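Local coordinates for protein GMP reductase (Trypanosoma brucei brucei, PDB 6JIG) that binds guanine nucleotides at its CBS domains and probably catalyses the irreversible NADPH-dependent deamination of GMP to IMP, at residues P10-V18 against V328-A336. The protein carries 1 engineered substitution. Sequence-based numbering, arbitrary orientation.
Sequences PTGLTYDDV and VPQLSAVLA
Leu13 and Ser332 hold each other by two hydrogen bonds that join the N-terminal arm to the first turn of the helix 330-344, on the outside of the TIM barrel. Leu13 N gives a nearly straight bond (170°) to Ser332 OG at 2.7 Å, and Ser332 N answers to Leu13 O at 3.0 Å, a more bent link. The hydroxyl sits beside its own backbone N (chi1 -68°), which turns it back toward the arm. The packing is tight here: both Pro329 CB and Leu331 CB lie 3.2 Å from Leu13 O. Gly12 has no side chain, and Pro329 CB packs 3.6 Å from Gly12 C.

Leu331 spreads its methyls, CD2 meeting Val18 CG2 tip to tip at 3.7 Å and CD1 lying 4.0 Å from Tyr15 CD1. The tyrosine runs alongside Gln330, and a water in its ring plane joins Tyr15 OH (2.8 Å) to Gln330 NE2, which also bonds to Ile310 O. On the looser flank, partly exposed Thr11 points away.

Thr11 and Gly12 pair in parallel with a strand of a second subunit, and Ser332 OG bonds Ser6 of a third. Leu13 O thus serves a first-turn amide that lacks a carbonyl one turn earlier within the helix, linking the barrel helix to both interfaces.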
ATOM      1  N   PRO A  10      30.343  -4.268  26.099  1.00 39.90           N
ATOM      2  CA  PRO A  10      29.484  -5.421  26.381  1.00 39.98           C
ATOM      3  C   PRO A  10      28.167  -5.328  25.632  1.00 36.90           C
ATOM      4  O   PRO A  10      27.715  -4.256  25.236  1.00 35.26           O
ATOM      5  CB  PRO A  10      29.261  -5.326  27.892  1.00 41.40           C
ATOM      6  CG  PRO A  10      29.227  -3.831  28.120  1.00 40.49           C
ATOM      7  CD  PRO A  10      30.277  -3.258  27.177  1.00 38.91           C
ATOM      8  N   THR A  11      27.522  -6.477  25.465  1.00 38.85           N
ATOM      9  CA  THR A  11      26.254  -6.542  24.754  1.00 35.29           C
ATOM     10  C   THR A  11      25.113  -6.642  25.758  1.00 36.63           C
ATOM     11  O   THR A  11      25.145  -7.490  26.651  1.00 37.09           O
ATOM     12  CB  THR A  11      26.232  -7.731  23.793  1.00 37.85           C
ATOM     13  OG1 THR A  11      27.138  -7.460  22.724  1.00 37.46           O
ATOM     14  CG2 THR A  11      24.834  -7.928  23.210  1.00 36.11           C
ATOM     15  N   GLY A  12      24.113  -5.776  25.616  1.00 34.13           N
ATOM     16  CA  GLY A  12      22.927  -5.835  26.456  1.00 34.86           C
ATOM     17  C   GLY A  12      21.785  -6.503  25.710  1.00 33.81           C
ATOM     18  O   GLY A  12      21.663  -6.377  24.496  1.00 32.52           O
ATOM     19  N   LEU A  13      20.944  -7.219  26.447  1.00 30.26           N
ATOM     20  CA  LEU A  13      19.840  -7.967  25.865  1.00 29.49           C
ATOM     21  C   LEU A  13      18.515  -7.369  26.299  1.00 32.13           C
ATOM     22  O   LEU A  13      18.383  -6.875  27.427  1.00 32.48           O
ATOM     23  CB  LEU A  13      19.884  -9.433  26.297  1.00 29.52           C
ATOM     24  CG  LEU A  13      21.207 -10.138  26.017  1.00 35.43           C
ATOM     25  CD1 LEU A  13      21.144 -11.539  26.602  1.00 36.13           C
ATOM     26  CD2 LEU A  13      21.478 -10.174  24.533  1.00 34.08           C
ATOM     27  N   THR A  14      17.528  -7.440  25.415  1.00 31.31           N
ATOM     28  CA  THR A  14      16.162  -7.112  25.798  1.00 30.53           C
ATOM     29  C   THR A  14      15.301  -8.373  25.762  1.00 31.85           C
ATOM     30  O   THR A  14      15.790  -9.477  25.483  1.00 30.16           O
ATOM     31  CB  THR A  14      15.584  -6.007  24.907  1.00 35.23           C
ATOM     32  OG1 THR A  14      14.383  -5.524  25.517  1.00 43.78           O
ATOM     33  CG2 THR A  14      15.270  -6.551  23.514  1.00 35.60           C
ATOM     34  N   TYR A  15      14.002  -8.207  26.051  1.00 31.32           N
ATOM     35  CA  TYR A  15      13.121  -9.374  26.158  1.00 30.14           C
ATOM     36  C   TYR A  15      13.097 -10.167  24.860  1.00 33.02           C
ATOM     37  O   TYR A  15      13.167 -11.401  24.881  1.00 31.86           O
ATOM     38  CB  TYR A  15      11.703  -8.955  26.531  1.00 31.05           C
ATOM     39  CG  TYR A  15      11.639  -8.250  27.867  1.00 34.13           C
ATOM     40  CD1 TYR A  15      12.137  -8.863  29.010  1.00 33.34           C
ATOM     41  CD2 TYR A  15      11.109  -6.972  27.980  1.00 35.93           C
ATOM     42  CE1 TYR A  15      12.084  -8.222  30.244  1.00 35.22           C
ATOM     43  CE2 TYR A  15      11.052  -6.318  29.228  1.00 32.79           C
ATOM     44  CZ  TYR A  15      11.546  -6.958  30.341  1.00 33.83           C
ATOM     45  OH  TYR A  15      11.504  -6.356  31.575  1.00 32.66           O
ATOM     46  N   ASP A  16      13.001  -9.474  23.719  1.00 32.49           N
ATOM     47  CA  ASP A  16      12.961 -10.164  22.430  1.00 32.54           C
ATOM     48  C   ASP A  16      14.262 -10.877  22.077  1.00 34.86           C
ATOM     49  O   ASP A  16      14.298 -11.580  21.054  1.00 34.77           O
ATOM     50  CB  ASP A  16      12.611  -9.189  21.307  1.00 35.91           C
ATOM     51  CG  ASP A  16      11.129  -8.945  21.194  1.00 43.96           C
ATOM     52  OD1 ASP A  16      10.350  -9.657  21.867  1.00 41.31           O
ATOM     53  OD2 ASP A  16      10.739  -8.034  20.437  1.00 47.95           O
ATOM     54  N   ASP A  17      15.325 -10.721  22.868  1.00 30.27           N
ATOM     55  CA  ASP A  17      16.565 -11.439  22.598  1.00 32.00           C
ATOM     56  C   ASP A  17      16.606 -12.842  23.200  1.00 32.18           C
ATOM     57  O   ASP A  17      17.522 -13.602  22.880  1.00 29.89           O
ATOM     58  CB  ASP A  17      17.779 -10.663  23.128  1.00 30.74           C
ATOM     59  CG  ASP A  17      18.121  -9.431  22.276  1.00 34.82           C
ATOM     60  OD1 ASP A  17      18.274  -9.575  21.042  1.00 34.49           O
ATOM     61  OD2 ASP A  17      18.238  -8.319  22.843  1.00 31.77           O
ATOM     62  N   VAL A  18      15.681 -13.205  24.091  1.00 31.83           N
ATOM     63  CA  VAL A  18      15.819 -14.464  24.815  1.00 32.36           C
ATOM     64  C   VAL A  18      14.496 -15.221  24.861  1.00 31.70           C
ATOM     65  O   VAL A  18      13.416 -14.667  24.643  1.00 32.25           O
ATOM     66  CB  VAL A  18      16.363 -14.251  26.256  1.00 32.80           C
ATOM     67  CG1 VAL A  18      17.751 -13.598  26.214  1.00 32.77           C
ATOM     68  CG2 VAL A  18      15.409 -13.386  27.079  1.00 30.55           C
ATOM     69  N   VAL A 328      19.724   1.213  28.621  1.00 32.76           N
ATOM     70  CA  VAL A 328      20.266  -0.139  28.759  1.00 34.51           C
ATOM     71  C   VAL A 328      19.169  -1.097  28.314  1.00 32.74           C
ATOM     72  O   VAL A 328      18.021  -0.958  28.761  1.00 29.63           O
ATOM     73  CB  VAL A 328      20.698  -0.454  30.204  1.00 34.90           C
ATOM     74  CG1 VAL A 328      21.237  -1.899  30.294  1.00 34.59           C
ATOM     75  CG2 VAL A 328      21.741   0.519  30.698  1.00 35.09           C
ATOM     76  N   PRO A 329      19.466  -2.059  27.436  1.00 29.56           N
ATOM     77  CA  PRO A 329      18.459  -3.055  27.056  1.00 29.88           C
ATOM     78  C   PRO A 329      17.876  -3.705  28.301  1.00 30.56           C
ATOM     79  O   PRO A 329      18.599  -4.046  29.237  1.00 31.27           O
ATOM     80  CB  PRO A 329      19.259  -4.049  26.199  1.00 29.99           C
ATOM     81  CG  PRO A 329      20.324  -3.120  25.538  1.00 30.60           C
ATOM     82  CD  PRO A 329      20.728  -2.226  26.696  1.00 31.32           C
ATOM     83  N   GLN A 330      16.553  -3.863  28.312  1.00 28.91           N
ATOM     84  CA  GLN A 330      15.857  -3.979  29.597  1.00 33.63           C
ATOM     85  C   GLN A 330      16.125  -5.306  30.303  1.00 30.88           C
ATOM     86  O   GLN A 330      16.156  -5.346  31.540  1.00 30.97           O
ATOM     87  CB  GLN A 330      14.355  -3.771  29.398  1.00 35.38           C
ATOM     88  CG  GLN A 330      13.518  -3.889  30.694  1.00 31.59           C
ATOM     89  CD  GLN A 330      13.696  -2.709  31.659  1.00 32.33           C
ATOM     90  OE1 GLN A 330      14.709  -2.009  31.643  1.00 33.46           O
ATOM     91  NE2 GLN A 330      12.693  -2.496  32.510  1.00 32.62           N
ATOM     92  N   LEU A 331      16.327  -6.403  29.564  1.00 30.76           N
ATOM     93  CA  LEU A 331      16.608  -7.657  30.258  1.00 33.40           C
ATOM     94  C   LEU A 331      17.926  -7.572  31.005  1.00 31.37           C
ATOM     95  O   LEU A 331      18.021  -7.989  32.169  1.00 29.81           O
ATOM     96  CB  LEU A 331      16.616  -8.849  29.292  1.00 32.07           C
ATOM     97  CG  LEU A 331      16.730 -10.192  30.021  1.00 32.89           C
ATOM     98  CD1 LEU A 331      15.343 -10.729  30.382  1.00 33.68           C
ATOM     99  CD2 LEU A 331      17.508 -11.241  29.202  1.00 32.48           C
ATOM    100  N   SER A 332      18.948  -6.998  30.372  1.00 28.18           N
ATOM    101  CA  SER A 332      20.237  -6.866  31.043  1.00 32.23           C
ATOM    102  C   SER A 332      20.133  -5.911  32.229  1.00 31.11           C
ATOM    103  O   SER A 332      20.836  -6.077  33.229  1.00 30.76           O
ATOM    104  CB  SER A 332      21.302  -6.362  30.064  1.00 34.09           C
ATOM    105  OG  SER A 332      21.593  -7.334  29.070  1.00 33.15           O
ATOM    106  N   ALA A 333      19.299  -4.873  32.114  1.00 29.81           N
ATOM    107  CA  ALA A 333      19.162  -3.929  33.226  1.00 30.40           C
ATOM    108  C   ALA A 333      18.537  -4.612  34.435  1.00 32.04           C
ATOM    109  O   ALA A 333      18.991  -4.430  35.574  1.00 32.33           O
ATOM    110  CB  ALA A 333      18.316  -2.728  32.802  1.00 33.20           C
ATOM    111  N   VAL A 334      17.502  -5.416  34.197  1.00 31.24           N
ATOM    112  CA  VAL A 334      16.858  -6.172  35.272  1.00 30.97           C
ATOM    113  C   VAL A 334      17.842  -7.161  35.892  1.00 34.38           C
ATOM    114  O   VAL A 334      17.948  -7.277  37.118  1.00 32.54           O
ATOM    115  CB  VAL A 334      15.598  -6.870  34.733  1.00 30.27           C
ATOM    116  CG1 VAL A 334      14.987  -7.834  35.792  1.00 29.84           C
ATOM    117  CG2 VAL A 334      14.573  -5.822  34.288  1.00 31.15           C
ATOM    118  N   LEU A 335      18.568  -7.905  35.054  1.00 30.87           N
ATOM    119  CA  LEU A 335      19.539  -8.860  35.578  1.00 31.76           C
ATOM    120  C   LEU A 335      20.559  -8.178  36.473  1.00 34.54           C
ATOM    121  O   LEU A 335      20.860  -8.664  37.569  1.00 36.66           O
ATOM    122  CB  LEU A 335      20.254  -9.572  34.432  1.00 34.50           C
ATOM    123  CG  LEU A 335      19.500 -10.656  33.655  1.00 31.93           C
ATOM    124  CD1 LEU A 335      20.302 -11.025  32.412  1.00 32.24           C
ATOM    125  CD2 LEU A 335      19.256 -11.900  34.502  1.00 32.55           C
ATOM    126  N   ALA A 336      21.110  -7.052  36.019  1.00 30.81           N
ATOM    127  CA  ALA A 336      22.179  -6.420  36.779  1.00 36.29           C
ATOM    128  C   ALA A 336      21.636  -5.796  38.053  1.00 35.95           C
ATOM    129  O   ALA A 336      22.264  -5.883  39.113  1.00 37.05           O
ATOM    130  CB  ALA A 336      22.891  -5.361  35.927  1.00 38.16           C
TER
HETATM  131  O   HOH W   1      10.170  -3.966  32.003  1.00 34.35           O